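Local coordinates for alpha-rhamnosidase (Dictyoglomus thermophilum, PDB 6I60), which probably hydrolyses terminal non-reducing alpha-L-rhamnose residues from alpha-L-rhamnosides, at residues A537-G542 and S553-D558; A560-Y565 and K590-F595; L544-P549 and Y608-W613. One frame throughout, in Å; residues are numbered along the deposited sequence.

Interaction 1: residues A537-G542 and S553-D558. With AE3 (2-(2-ethoxyethoxy)ethanol), chain H.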
ATOM      1  N   ALA A 537       7.665  15.073  -6.542  1.00 45.94           N
ATOM      2  CA  ALA A 537       8.673  15.596  -5.634  1.00 49.09           C
ATOM      3  C   ALA A 537      10.084  15.485  -6.188  1.00 52.07           C
ATOM      4  O   ALA A 537      11.039  15.844  -5.489  1.00 53.83           O
ATOM      5  CB  ALA A 537       8.594  14.880  -4.279  1.00 46.88           C
ATOM      6  N   GLN A 538      10.244  15.005  -7.417  1.00 50.14           N
ATOM      7  CA  GLN A 538      11.564  14.907  -8.024  1.00 50.00           C
ATOM      8  C   GLN A 538      12.064  16.299  -8.393  1.00 51.19           C
ATOM      9  O   GLN A 538      11.390  17.037  -9.119  1.00 50.00           O
ATOM     10  CB  GLN A 538      11.513  14.007  -9.255  1.00 46.39           C
ATOM     11  CG  GLN A 538      12.877  13.591  -9.774  1.00 43.35           C
ATOM     12  CD  GLN A 538      12.792  12.522 -10.842  1.00 50.00           C
ATOM     13  OE1 GLN A 538      11.781  12.397 -11.532  1.00 57.83           O
ATOM     14  NE2 GLN A 538      13.856  11.741 -10.981  1.00 50.63           N
ATOM     15  N   LYS A 539      13.245  16.656  -7.892  1.00 58.57           N
ATOM     16  CA  LYS A 539      13.831  17.951  -8.193  1.00 51.74           C
ATOM     17  C   LYS A 539      14.341  17.982  -9.634  1.00 55.23           C
ATOM     18  O   LYS A 539      14.373  16.967 -10.336  1.00 52.20           O
ATOM     19  CB  LYS A 539      14.962  18.265  -7.213  1.00 48.71           C
ATOM     20  CG  LYS A 539      14.485  18.779  -5.863  1.00 47.14           C
ATOM     21  CD  LYS A 539      15.632  19.359  -5.048  1.00 52.26           C
ATOM     22  CE  LYS A 539      15.565  20.878  -5.006  1.00 67.79           C
ATOM     23  NZ  LYS A 539      16.819  21.477  -4.466  1.00 75.81           N
ATOM     24  N   GLU A 540      14.743  19.179 -10.072  1.00 61.77           N
ATOM     25  CA  GLU A 540      15.201  19.350 -11.448  1.00 56.65           C
ATOM     26  C   GLU A 540      16.483  18.572 -11.720  1.00 53.01           C
ATOM     27  O   GLU A 540      16.671  18.063 -12.831  1.00 52.28           O
ATOM     28  CB  GLU A 540      15.406  20.834 -11.755  1.00 66.37           C
ATOM     29  CG  GLU A 540      14.226  21.488 -12.460  1.00 74.22           C
ATOM     30  CD  GLU A 540      13.212  22.064 -11.489  1.00 87.83           C
ATOM     31  OE1 GLU A 540      12.310  22.803 -11.940  1.00 85.59           O
ATOM     32  OE2 GLU A 540      13.319  21.779 -10.276  1.00 90.36           O
ATOM     33  N   ASN A 541      17.365  18.463 -10.730  1.00 52.15           N
ATOM     34  CA  ASN A 541      18.595  17.693 -10.871  1.00 52.69           C
ATOM     35  C   ASN A 541      18.378  16.194 -10.706  1.00 52.38           C
ATOM     36  O   ASN A 541      19.358  15.443 -10.677  1.00 53.15           O
ATOM     37  CB  ASN A 541      19.639  18.175  -9.861  1.00 47.74           C
ATOM     38  CG  ASN A 541      19.168  18.038  -8.427  1.00 48.17           C
ATOM     39  OD1 ASN A 541      18.034  17.641  -8.167  1.00 55.79           O
ATOM     40  ND2 ASN A 541      20.041  18.373  -7.485  1.00 50.26           N
ATOM     41  N   GLY A 542      17.131  15.747 -10.593  1.00 52.72           N
ATOM     42  CA  GLY A 542      16.834  14.343 -10.412  1.00 53.81           C
ATOM     43  C   GLY A 542      16.804  13.870  -8.979  1.00 55.63           C
ATOM     44  O   GLY A 542      16.652  12.665  -8.747  1.00 51.58           O
ATOM     45  N   SER A 553      11.158  18.293   4.217  1.00 66.04           N
ATOM     46  CA  SER A 553      12.059  18.398   3.075  1.00 62.17           C
ATOM     47  C   SER A 553      13.420  17.830   3.460  1.00 64.50           C
ATOM     48  O   SER A 553      14.172  18.456   4.213  1.00 71.67           O
ATOM     49  CB  SER A 553      12.178  19.849   2.615  1.00 72.52           C
ATOM     50  OG  SER A 553      11.210  20.149   1.626  1.00 74.53           O
ATOM     51  N   ILE A 554      13.736  16.644   2.949  1.00 52.84           N
ATOM     52  CA  ILE A 554      15.039  16.015   3.164  1.00 59.87           C
ATOM     53  C   ILE A 554      15.611  15.717   1.782  1.00 55.88           C
ATOM     54  O   ILE A 554      15.373  14.658   1.195  1.00 49.44           O
ATOM     55  CB  ILE A 554      14.950  14.756   4.030  1.00 52.12           C
ATOM     56  CG1 ILE A 554      14.627  15.136   5.474  1.00 57.28           C
ATOM     57  CG2 ILE A 554      16.268  13.997   4.015  1.00 56.18           C
ATOM     58  CD1 ILE A 554      13.208  14.848   5.879  1.00 53.92           C
ATOM     59  N   TYR A 555      16.368  16.671   1.246  1.00 55.98           N
ATOM     60  CA  TYR A 555      17.026  16.547  -0.041  1.00 55.88           C
ATOM     61  C   TYR A 555      18.529  16.736   0.119  1.00 55.30           C
ATOM     62  O   TYR A 555      18.962  17.623   0.862  1.00 65.37           O
ATOM     63  CB  TYR A 555      16.500  17.587  -1.040  1.00 62.47           C
ATOM     64  CG  TYR A 555      15.085  17.369  -1.529  1.00 54.69           C
ATOM     65  CD1 TYR A 555      14.007  17.960  -0.882  1.00 55.64           C
ATOM     66  CD2 TYR A 555      14.831  16.600  -2.657  1.00 52.80           C
ATOM     67  CE1 TYR A 555      12.713  17.777  -1.335  1.00 54.60           C
ATOM     68  CE2 TYR A 555      13.540  16.411  -3.119  1.00 52.06           C
ATOM     69  CZ  TYR A 555      12.485  17.003  -2.456  1.00 50.15           C
ATOM     70  OH  TYR A 555      11.199  16.817  -2.911  1.00 42.73           O
ATOM     71  N   PRO A 556      19.352  15.919  -0.554  1.00 52.52           N
ATOM     72  CA  PRO A 556      18.925  14.783  -1.375  1.00 54.03           C
ATOM     73  C   PRO A 556      18.658  13.540  -0.538  1.00 55.11           C
ATOM     74  O   PRO A 556      18.820  13.572   0.681  1.00 60.12           O
ATOM     75  CB  PRO A 556      20.111  14.565  -2.309  1.00 54.40           C
ATOM     76  CG  PRO A 556      21.286  15.010  -1.515  1.00 56.67           C
ATOM     77  CD  PRO A 556      20.811  16.122  -0.614  1.00 55.14           C
ATOM     78  N   GLY A 557      18.265  12.452  -1.190  1.00 51.22           N
ATOM     79  CA  GLY A 557      17.881  11.239  -0.500  1.00 59.01           C
ATOM     80  C   GLY A 557      19.004  10.222  -0.420  1.00 57.52           C
ATOM     81  O   GLY A 557      19.923  10.217  -1.236  1.00 58.52           O
ATOM     82  N   ASP A 558      18.921   9.363   0.591  1.00 51.32           N
ATOM     83  CA  ASP A 558      19.840   8.242   0.694  1.00 51.79           C
ATOM     84  C   ASP A 558      19.608   7.285  -0.473  1.00 48.30           C
ATOM     85  O   ASP A 558      18.458   7.040  -0.853  1.00 50.79           O
ATOM     86  CB  ASP A 558      19.643   7.513   2.026  1.00 54.34           C
ATOM     87  CG  ASP A 558      20.746   6.509   2.322  1.00 56.29           C
ATOM     88  OD1 ASP A 558      20.775   5.439   1.676  1.00 56.67           O
ATOM     89  OD2 ASP A 558      21.581   6.786   3.208  1.00 60.28           O
TER
HETATM   90  C2  AE3 H1006      13.332  21.610  -2.012  1.00 70.28           C
HETATM   91  O2  AE3 H1006      14.743  21.595  -1.948  1.00 68.40           O
HETATM   92  C3  AE3 H1006      15.276  22.536  -1.039  1.00 67.55           C
HETATM   93  C4  AE3 H1006      16.757  22.696  -1.318  1.00 80.61           C
HETATM   94  O3  AE3 H1006      17.357  21.418  -1.368  1.00 75.64           O
HETATM   95  C5  AE3 H1006      18.767  21.467  -1.463  1.00 77.29           C
HETATM   96  C6  AE3 H1006      19.331  20.077  -1.246  1.00 77.33           C
HETATM   97  O4  AE3 H1006      20.738  20.166  -1.062  1.00 76.30           O
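Over one face of the Tyr555 ring lies the aliphatic part of Lys539, while the carbonyl of Ala537 meets the ring at its edge, near the plane. Lys539 CD stands 4.2 Å from the centroid of the Tyr555 ring, a CH-pi contact, and the two side chains cross obliquely. A bend of the lysine at chi3 (106°) then lifts its amine off the face toward the bound 2-(2-ethoxyethoxy)ethanol, leaving at most a weak, long cation-pi attraction; Lys539 NZ gives a 3.1 Å hydrogen bond to AE3 O3 and a weak one to AE3 O2. At the far end of the ring, Tyr555 OH donates to Ala537 O over 2.8 Å, in the carbonyl plane and on a lone pair. Both segments belong to one long loop, between helix 524-535 and helix 559-562 of the six-hairpin glycosidase domain, and Lys539 opens a type I turn that runs to Gly542. A leucine in place of Tyr555 would probably leave Ala537 O without this donor and deprive the Lys539 methylenes of their aromatic face. The glycol lies obliquely to the ring, on the lysine's side of its plane, with AE3 C6 3.3 Å from Tyr555 O.

Interaction 2: residues A560-Y565 and K590-F595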
ATOM      1  N   ALA A 560      19.778   4.090  -0.587  1.00 54.15           N
ATOM      2  CA  ALA A 560      18.934   2.991  -0.131  1.00 52.66           C
ATOM      3  C   ALA A 560      17.484   3.417   0.049  1.00 52.31           C
ATOM      4  O   ALA A 560      16.598   2.557   0.100  1.00 52.35           O
ATOM      5  CB  ALA A 560      19.470   2.419   1.182  1.00 45.65           C
ATOM      6  N   TRP A 561      17.228   4.720   0.152  1.00 54.40           N
ATOM      7  CA  TRP A 561      15.881   5.255   0.293  1.00 52.84           C
ATOM      8  C   TRP A 561      15.299   5.672  -1.055  1.00 54.80           C
ATOM      9  O   TRP A 561      14.201   5.241  -1.422  1.00 54.60           O
ATOM     10  CB  TRP A 561      15.896   6.446   1.260  1.00 49.13           C
ATOM     11  CG  TRP A 561      15.565   6.091   2.683  1.00 49.82           C
ATOM     12  CD1 TRP A 561      14.565   6.622   3.445  1.00 54.74           C
ATOM     13  CD2 TRP A 561      16.237   5.136   3.514  1.00 55.95           C
ATOM     14  NE1 TRP A 561      14.570   6.056   4.696  1.00 55.07           N
ATOM     15  CE2 TRP A 561      15.586   5.139   4.764  1.00 57.60           C
ATOM     16  CE3 TRP A 561      17.325   4.279   3.324  1.00 52.43           C
ATOM     17  CZ2 TRP A 561      15.986   4.319   5.816  1.00 54.59           C
ATOM     18  CZ3 TRP A 561      17.719   3.465   4.369  1.00 52.18           C
ATOM     19  CH2 TRP A 561      17.051   3.491   5.599  1.00 52.79           C
ATOM     20  N   SER A 562      16.033   6.493  -1.809  1.00 55.45           N
ATOM     21  CA  SER A 562      15.542   7.009  -3.080  1.00 47.87           C
ATOM     22  C   SER A 562      15.383   5.930  -4.140  1.00 54.31           C
ATOM     23  O   SER A 562      14.779   6.200  -5.184  1.00 58.26           O
ATOM     24  CB  SER A 562      16.478   8.101  -3.597  1.00 45.87           C
ATOM     25  OG  SER A 562      16.477   9.224  -2.736  1.00 55.21           O
ATOM     26  N   THR A 563      15.903   4.723  -3.905  1.00 51.50           N
ATOM     27  CA  THR A 563      15.726   3.628  -4.850  1.00 51.32           C
ATOM     28  C   THR A 563      14.275   3.180  -4.969  1.00 51.21           C
ATOM     29  O   THR A 563      13.968   2.368  -5.848  1.00 45.41           O
ATOM     30  CB  THR A 563      16.592   2.436  -4.442  1.00 45.92           C
ATOM     31  OG1 THR A 563      16.607   1.470  -5.501  1.00 49.18           O
ATOM     32  CG2 THR A 563      16.040   1.790  -3.182  1.00 45.80           C
ATOM     33  N   ALA A 564      13.384   3.689  -4.115  1.00 49.16           N
ATOM     34  CA  ALA A 564      11.984   3.285  -4.151  1.00 47.56           C
ATOM     35  C   ALA A 564      11.290   3.697  -5.443  1.00 53.14           C
ATOM     36  O   ALA A 564      10.256   3.115  -5.786  1.00 54.77           O
ATOM     37  CB  ALA A 564      11.238   3.875  -2.954  1.00 45.92           C
ATOM     38  N   TYR A 565      11.831   4.684  -6.163  1.00 51.24           N
ATOM     39  CA  TYR A 565      11.205   5.113  -7.410  1.00 45.29           C
ATOM     40  C   TYR A 565      11.283   4.019  -8.468  1.00 48.70           C
ATOM     41  O   TYR A 565      10.260   3.616  -9.033  1.00 53.97           O
ATOM     42  CB  TYR A 565      11.863   6.399  -7.914  1.00 45.16           C
ATOM     43  CG  TYR A 565      11.031   7.156  -8.927  1.00 46.56           C
ATOM     44  CD1 TYR A 565       9.682   6.875  -9.099  1.00 47.35           C
ATOM     45  CD2 TYR A 565      11.596   8.155  -9.712  1.00 48.60           C
ATOM     46  CE1 TYR A 565       8.919   7.564 -10.021  1.00 53.86           C
ATOM     47  CE2 TYR A 565      10.841   8.850 -10.638  1.00 48.28           C
ATOM     48  CZ  TYR A 565       9.503   8.550 -10.788  1.00 52.30           C
ATOM     49  OH  TYR A 565       8.744   9.239 -11.707  1.00 49.23           O
ATOM     50  N   LYS A 590      15.795   8.004 -15.510  1.00 54.57           N
ATOM     51  CA  LYS A 590      17.028   8.484 -16.122  1.00 49.09           C
ATOM     52  C   LYS A 590      17.562   9.714 -15.405  1.00 52.24           C
ATOM     53  O   LYS A 590      18.780   9.914 -15.336  1.00 52.26           O
ATOM     54  CB  LYS A 590      16.793   8.791 -17.601  1.00 53.99           C
ATOM     55  CG  LYS A 590      17.393   7.774 -18.563  1.00 58.41           C
ATOM     56  CD  LYS A 590      17.364   8.286 -19.998  1.00 59.48           C
ATOM     57  CE  LYS A 590      18.769   8.550 -20.526  1.00 68.48           C
ATOM     58  NZ  LYS A 590      18.767   8.986 -21.955  1.00 68.58           N
ATOM     59  N   LYS A 591      16.671  10.542 -14.858  1.00 51.15           N
ATOM     60  CA  LYS A 591      17.109  11.757 -14.181  1.00 52.23           C
ATOM     61  C   LYS A 591      17.691  11.454 -12.805  1.00 54.16           C
ATOM     62  O   LYS A 591      18.680  12.074 -12.401  1.00 56.76           O
ATOM     63  CB  LYS A 591      15.948  12.744 -14.066  1.00 50.01           C
ATOM     64  CG  LYS A 591      16.380  14.200 -14.066  1.00 51.02           C
ATOM     65  CD  LYS A 591      15.189  15.133 -14.205  1.00 63.01           C
ATOM     66  CE  LYS A 591      14.902  15.456 -15.662  1.00 58.93           C
ATOM     67  NZ  LYS A 591      14.098  16.701 -15.799  1.00 57.73           N
ATOM     68  N   TYR A 592      17.095  10.508 -12.071  1.00 50.99           N
ATOM     69  CA  TYR A 592      17.632  10.167 -10.758  1.00 53.06           C
ATOM     70  C   TYR A 592      18.967   9.447 -10.880  1.00 52.60           C
ATOM     71  O   TYR A 592      19.907   9.737 -10.130  1.00 55.38           O
ATOM     72  CB  TYR A 592      16.642   9.312  -9.968  1.00 47.57           C
ATOM     73  CG  TYR A 592      17.271   8.717  -8.727  1.00 51.68           C
ATOM     74  CD1 TYR A 592      17.593   9.519  -7.639  1.00 54.23           C
ATOM     75  CD2 TYR A 592      17.574   7.363  -8.655  1.00 51.19           C
ATOM     76  CE1 TYR A 592      18.182   8.988  -6.507  1.00 51.79           C
ATOM     77  CE2 TYR A 592      18.163   6.822  -7.525  1.00 56.38           C
ATOM     78  CZ  TYR A 592      18.464   7.640  -6.455  1.00 52.86           C
ATOM     79  OH  TYR A 592      19.051   7.108  -5.328  1.00 53.58           O
ATOM     80  N   VAL A 593      19.066   8.492 -11.808  1.00 43.92           N
ATOM     81  CA  VAL A 593      20.339   7.818 -12.042  1.00 46.35           C
ATOM     82  C   VAL A 593      21.398   8.821 -12.476  1.00 56.51           C
ATOM     83  O   VAL A 593      22.574   8.695 -12.109  1.00 58.16           O
ATOM     84  CB  VAL A 593      20.151   6.686 -13.072  1.00 47.70           C
ATOM     85  CG1 VAL A 593      21.494   6.170 -13.568  1.00 45.52           C
ATOM     86  CG2 VAL A 593      19.335   5.559 -12.459  1.00 51.47           C
ATOM     87  N   GLU A 594      21.001   9.844 -13.237  1.00 55.82           N
ATOM     88  CA  GLU A 594      21.931  10.912 -13.588  1.00 55.29           C
ATOM     89  C   GLU A 594      22.429  11.637 -12.345  1.00 56.09           C
ATOM     90  O   GLU A 594      23.604  12.015 -12.265  1.00 59.25           O
ATOM     91  CB  GLU A 594      21.262  11.892 -14.552  1.00 59.61           C
ATOM     92  CG  GLU A 594      22.219  12.567 -15.518  1.00 62.42           C
ATOM     93  CD  GLU A 594      23.132  11.579 -16.219  1.00 76.42           C
ATOM     94  OE1 GLU A 594      24.342  11.868 -16.332  1.00 79.42           O
ATOM     95  OE2 GLU A 594      22.638  10.515 -16.656  1.00 69.04           O
ATOM     96  N   PHE A 595      21.548  11.841 -11.361  1.00 48.73           N
ATOM     97  CA  PHE A 595      21.967  12.492 -10.125  1.00 52.02           C
ATOM     98  C   PHE A 595      22.886  11.591  -9.310  1.00 56.97           C
ATOM     99  O   PHE A 595      23.837  12.070  -8.682  1.00 57.59           O
ATOM    100  CB  PHE A 595      20.751  12.895  -9.293  1.00 51.26           C
ATOM    101  CG  PHE A 595      21.104  13.376  -7.915  1.00 58.53           C
ATOM    102  CD1 PHE A 595      20.915  12.561  -6.810  1.00 59.70           C
ATOM    103  CD2 PHE A 595      21.641  14.638  -7.726  1.00 54.78           C
ATOM    104  CE1 PHE A 595      21.248  13.000  -5.544  1.00 50.50           C
ATOM    105  CE2 PHE A 595      21.975  15.081  -6.460  1.00 57.16           C
ATOM    106  CZ  PHE A 595      21.780  14.260  -5.369  1.00 46.78           C
TER
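In the (alpha/alpha)6 barrel expected of this family's six-hairpin glycosidase domain, Tyr592 of helix 586-599 packs against Ser562 of the short helix 559-562, near where the chain passes on to helix 564-576. The two residues also mark the nearest approach of the backbones, with Ser562 CA and Tyr592 CA 8.6 Å apart. Such a separation is bridged almost wholly by the length of the tyrosine: with CG anti to the backbone N (chi1 169°), its ring reaches out from the helix to the serine.

The serine offers its CB and its carbonyl, the tyrosine its ring and hydroxyl oxygen. Ser562 CB comes in above the ring plane at its hydroxyl end, 3.3 Å from Tyr592 OH, on the same side as the serine carbonyl. Ser562 O lies over that ring face, 4.1 Å above the plane of Tyr592 and offset toward the rim; the same oxygen accepts a weak backbone bond from Tyr565 N. Thr563 comes near only through its backbone, for its side chain turns off to another helix, where Thr563 OG1 is hydrogen-bonded to Asp637 OD2. Helix 626-648, which supplies that aspartate, also flanks Tyr592 through Asp637, while Leu544 of a loop packs on Ser562.

All three touching residues are buried, and with no polar bond between the two segments the fit appears to rest on shape. The serine hydroxyl stands further back than its carbon: Ser562 OG is 4.1 Å from Tyr592 CE1, whereas Ser562 CB is 3.5 Å from that same ring carbon.

Interaction 3: residues L544-P549 and Y608-W613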
ATOM      1  N   LEU A 544      15.587  13.193  -5.041  1.00 55.71           N
ATOM      2  CA  LEU A 544      14.360  12.738  -4.406  1.00 51.50           C
ATOM      3  C   LEU A 544      14.469  12.927  -2.902  1.00 49.15           C
ATOM      4  O   LEU A 544      15.561  12.862  -2.330  1.00 54.33           O
ATOM      5  CB  LEU A 544      14.070  11.266  -4.729  1.00 45.54           C
ATOM      6  CG  LEU A 544      13.756  10.946  -6.190  1.00 46.65           C
ATOM      7  CD1 LEU A 544      13.679   9.443  -6.413  1.00 49.34           C
ATOM      8  CD2 LEU A 544      12.465  11.620  -6.602  1.00 44.02           C
ATOM      9  N   SER A 545      13.327  13.164  -2.265  1.00 52.04           N
ATOM     10  CA  SER A 545      13.274  13.349  -0.824  1.00 53.37           C
ATOM     11  C   SER A 545      13.189  12.002  -0.114  1.00 52.40           C
ATOM     12  O   SER A 545      12.661  11.025  -0.651  1.00 45.14           O
ATOM     13  CB  SER A 545      12.080  14.219  -0.431  1.00 47.73           C
ATOM     14  OG  SER A 545      12.246  14.757   0.869  1.00 53.70           O
ATOM     15  N   ASP A 546      13.721  11.962   1.111  1.00 52.63           N
ATOM     16  CA  ASP A 546      13.671  10.729   1.889  1.00 55.14           C
ATOM     17  C   ASP A 546      12.250  10.402   2.331  1.00 60.85           C
ATOM     18  O   ASP A 546      11.935   9.231   2.574  1.00 59.59           O
ATOM     19  CB  ASP A 546      14.601  10.826   3.097  1.00 53.36           C
ATOM     20  CG  ASP A 546      16.033  10.459   2.759  1.00 54.91           C
ATOM     21  OD1 ASP A 546      16.239   9.691   1.795  1.00 55.40           O
ATOM     22  OD2 ASP A 546      16.953  10.937   3.455  1.00 57.34           O
ATOM     23  N   VAL A 547      11.383  11.409   2.443  1.00 52.77           N
ATOM     24  CA  VAL A 547       9.965  11.199   2.703  1.00 52.55           C
ATOM     25  C   VAL A 547       9.168  11.778   1.540  1.00 54.56           C
ATOM     26  O   VAL A 547       9.485  12.857   1.024  1.00 46.66           O
ATOM     27  CB  VAL A 547       9.520  11.803   4.056  1.00 52.43           C
ATOM     28  CG1 VAL A 547      10.544  11.501   5.135  1.00 54.28           C
ATOM     29  CG2 VAL A 547       9.286  13.299   3.959  1.00 57.68           C
ATOM     30  N   ILE A 548       8.161  11.031   1.098  1.00 58.40           N
ATOM     31  CA  ILE A 548       7.292  11.442  -0.001  1.00 56.02           C
ATOM     32  C   ILE A 548       5.850  11.174   0.413  1.00 61.19           C
ATOM     33  O   ILE A 548       5.522  10.037   0.782  1.00 57.58           O
ATOM     34  CB  ILE A 548       7.636  10.704  -1.307  1.00 60.59           C
ATOM     35  CG1 ILE A 548       9.127  10.822  -1.634  1.00 55.42           C
ATOM     36  CG2 ILE A 548       6.793  11.237  -2.453  1.00 60.03           C
ATOM     37  CD1 ILE A 548       9.542  12.176  -2.135  1.00 50.82           C
ATOM     38  N   PRO A 549       4.952  12.174   0.377  1.00 59.49           N
ATOM     39  CA  PRO A 549       5.160  13.576  -0.012  1.00 56.19           C
ATOM     40  C   PRO A 549       6.106  14.327   0.924  1.00 60.73           C
ATOM     41  O   PRO A 549       6.184  13.996   2.107  1.00 60.58           O
ATOM     42  CB  PRO A 549       3.749  14.173   0.056  1.00 54.68           C
ATOM     43  CG  PRO A 549       2.830  13.006  -0.023  1.00 59.89           C
ATOM     44  CD  PRO A 549       3.540  11.904   0.688  1.00 60.41           C
ATOM     45  N   TYR A 608      25.987   8.880   2.413  1.00 70.26           N
ATOM     46  CA  TYR A 608      24.923   8.064   2.977  1.00 60.58           C
ATOM     47  C   TYR A 608      24.520   8.672   4.310  1.00 55.06           C
ATOM     48  O   TYR A 608      25.342   9.269   5.010  1.00 64.03           O
ATOM     49  CB  TYR A 608      25.355   6.604   3.159  1.00 56.64           C
ATOM     50  CG  TYR A 608      26.172   6.350   4.405  1.00 55.51           C
ATOM     51  CD1 TYR A 608      27.537   6.600   4.423  1.00 60.25           C
ATOM     52  CD2 TYR A 608      25.581   5.855   5.562  1.00 61.70           C
ATOM     53  CE1 TYR A 608      28.292   6.370   5.558  1.00 67.77           C
ATOM     54  CE2 TYR A 608      26.328   5.622   6.704  1.00 62.82           C
ATOM     55  CZ  TYR A 608      27.684   5.880   6.695  1.00 65.53           C
ATOM     56  OH  TYR A 608      28.436   5.650   7.825  1.00 71.93           O
ATOM     57  N   LYS A 609      23.246   8.518   4.648  1.00 53.72           N
ATOM     58  CA  LYS A 609      22.714   8.993   5.919  1.00 58.17           C
ATOM     59  C   LYS A 609      22.261   7.869   6.833  1.00 56.45           C
ATOM     60  O   LYS A 609      22.576   7.882   8.024  1.00 51.78           O
ATOM     61  CB  LYS A 609      21.541   9.949   5.674  1.00 56.12           C
ATOM     62  CG  LYS A 609      21.919  11.194   4.894  1.00 52.38           C
ATOM     63  CD  LYS A 609      20.706  12.064   4.629  1.00 52.26           C
ATOM     64  CE  LYS A 609      19.911  11.547   3.446  1.00 60.08           C
ATOM     65  NZ  LYS A 609      19.104  12.623   2.809  1.00 54.84           N
ATOM     66  N   TYR A 610      21.542   6.887   6.296  1.00 56.34           N
ATOM     67  CA  TYR A 610      20.986   5.795   7.080  1.00 53.85           C
ATOM     68  C   TYR A 610      21.693   4.470   6.840  1.00 57.10           C
ATOM     69  O   TYR A 610      22.125   3.819   7.797  1.00 58.67           O
ATOM     70  CB  TYR A 610      19.487   5.654   6.781  1.00 54.02           C
ATOM     71  CG  TYR A 610      18.778   6.979   6.626  1.00 55.59           C
ATOM     72  CD1 TYR A 610      18.154   7.322   5.432  1.00 58.24           C
ATOM     73  CD2 TYR A 610      18.738   7.892   7.672  1.00 52.51           C
ATOM     74  CE1 TYR A 610      17.510   8.535   5.286  1.00 56.26           C
ATOM     75  CE2 TYR A 610      18.094   9.108   7.535  1.00 49.81           C
ATOM     76  CZ  TYR A 610      17.483   9.423   6.341  1.00 53.00           C
ATOM     77  OH  TYR A 610      16.843  10.633   6.199  1.00 58.42           O
ATOM     78  N   GLY A 611      21.829   4.056   5.582  1.00 54.14           N
ATOM     79  CA  GLY A 611      22.466   2.781   5.296  1.00 56.08           C
ATOM     80  C   GLY A 611      21.665   1.629   5.867  1.00 55.24           C
ATOM     81  O   GLY A 611      20.430   1.629   5.850  1.00 55.09           O
ATOM     82  N   ASP A 612      22.376   0.627   6.386  1.00 57.49           N
ATOM     83  CA  ASP A 612      21.746  -0.503   7.070  1.00 46.21           C
ATOM     84  C   ASP A 612      21.169   0.004   8.390  1.00 49.45           C
ATOM     85  O   ASP A 612      21.769  -0.112   9.460  1.00 61.88           O
ATOM     86  CB  ASP A 612      22.747  -1.631   7.286  1.00 52.54           C
ATOM     87  CG  ASP A 612      22.094  -2.998   7.290  1.00 52.07           C
ATOM     88  OD1 ASP A 612      20.940  -3.114   6.825  1.00 44.61           O
ATOM     89  OD2 ASP A 612      22.737  -3.960   7.759  1.00 56.64           O
ATOM     90  N   TRP A 613      19.973   0.580   8.297  1.00 54.25           N
ATOM     91  CA  TRP A 613      19.338   1.224   9.440  1.00 53.18           C
ATOM     92  C   TRP A 613      18.933   0.199  10.494  1.00 60.04           C
ATOM     93  O   TRP A 613      18.294  -0.812  10.183  1.00 54.70           O
ATOM     94  CB  TRP A 613      18.111   2.006   8.971  1.00 51.64           C
ATOM     95  CG  TRP A 613      17.651   3.090   9.897  1.00 54.01           C
ATOM     96  CD1 TRP A 613      16.420   3.203  10.474  1.00 58.95           C
ATOM     97  CD2 TRP A 613      18.402   4.230  10.329  1.00 57.40           C
ATOM     98  NE1 TRP A 613      16.361   4.337  11.248  1.00 57.98           N
ATOM     99  CE2 TRP A 613      17.565   4.985  11.174  1.00 55.02           C
ATOM    100  CE3 TRP A 613      19.702   4.682  10.089  1.00 54.99           C
ATOM    101  CZ2 TRP A 613      17.985   6.169  11.776  1.00 51.60           C
ATOM    102  CZ3 TRP A 613      20.116   5.857  10.685  1.00 51.42           C
ATOM    103  CH2 TRP A 613      19.261   6.587  11.518  1.00 51.52           C
TER
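One carboxylate oxygen of Asp546 gathers two side chains from the opposing loop, Lys609 and Tyr610, and this small cluster is the tight part of the contact. Lys609 NZ forms a salt bridge to Asp546 OD2 at 2.8 Å, a kink at chi3 (-81°) turning the amine onto the oxygen, and Tyr610 OH donates to Asp546 OD2, also at 2.8 Å. The donors reach the oxygen from opposite faces of the carboxylate plane, the amine 41° out of it and the hydroxyl 44°. Asp546 itself comes to the edge of the phenol ring, its carboxylate turned well away from the ring plane.

Within the 608-613 loop, Lys609 CB lies over the centre of the Tyr610 ring, 3.9 Å above it, and Trp613 presents a ring face to Tyr610 CD2. Asp546 is buried, with Trp561 and Ile554 against it, whereas its two partners are only partly so. The looser side is theirs: a triethylene glycol, probably from the crystallisation liquor, lies about 4 Å from the Tyr610 side chain at its nearest atoms, a hint of a pocket in this part of the glycosidase domain. Lys609 NZ also bonds to Pro556 O, though the modelled length of that bond is doubtful.

Asp558 extends the network, its OD2 accepting from the backbone N of both Lys609 and Tyr610, while Asp546 OD1 accepts from the backbone N of Asp558. With both carboxylate oxygens engaged, Asp546 is likely to be held against rotation, tying three pieces of loop together through one charged donor, the lysine amine, and two uncharged ones, a phenol and a backbone N-H.

Overall arrangement
The three contacts form one cluster inside the six-hairpin glycosidase domain, their centres 9 to 11 Å apart and on the same side of the chain's centre. Much of it is built by the long loop between helix 524-535 and helix 559-562, which supplies both segments of interaction 1 and residues 544-549 of interaction 3. Along the chain interactions 1 and 3 alternate their segments, interaction 1 closes before interaction 2 opens, and interaction 2 is nested within the loop closed by interaction 3. Direct contacts join them: Pro556 packs on Phe595, and Gly542 O on Tyr592. The loop is thus packed against helices 559-562 and 586-599 on one side of the domain.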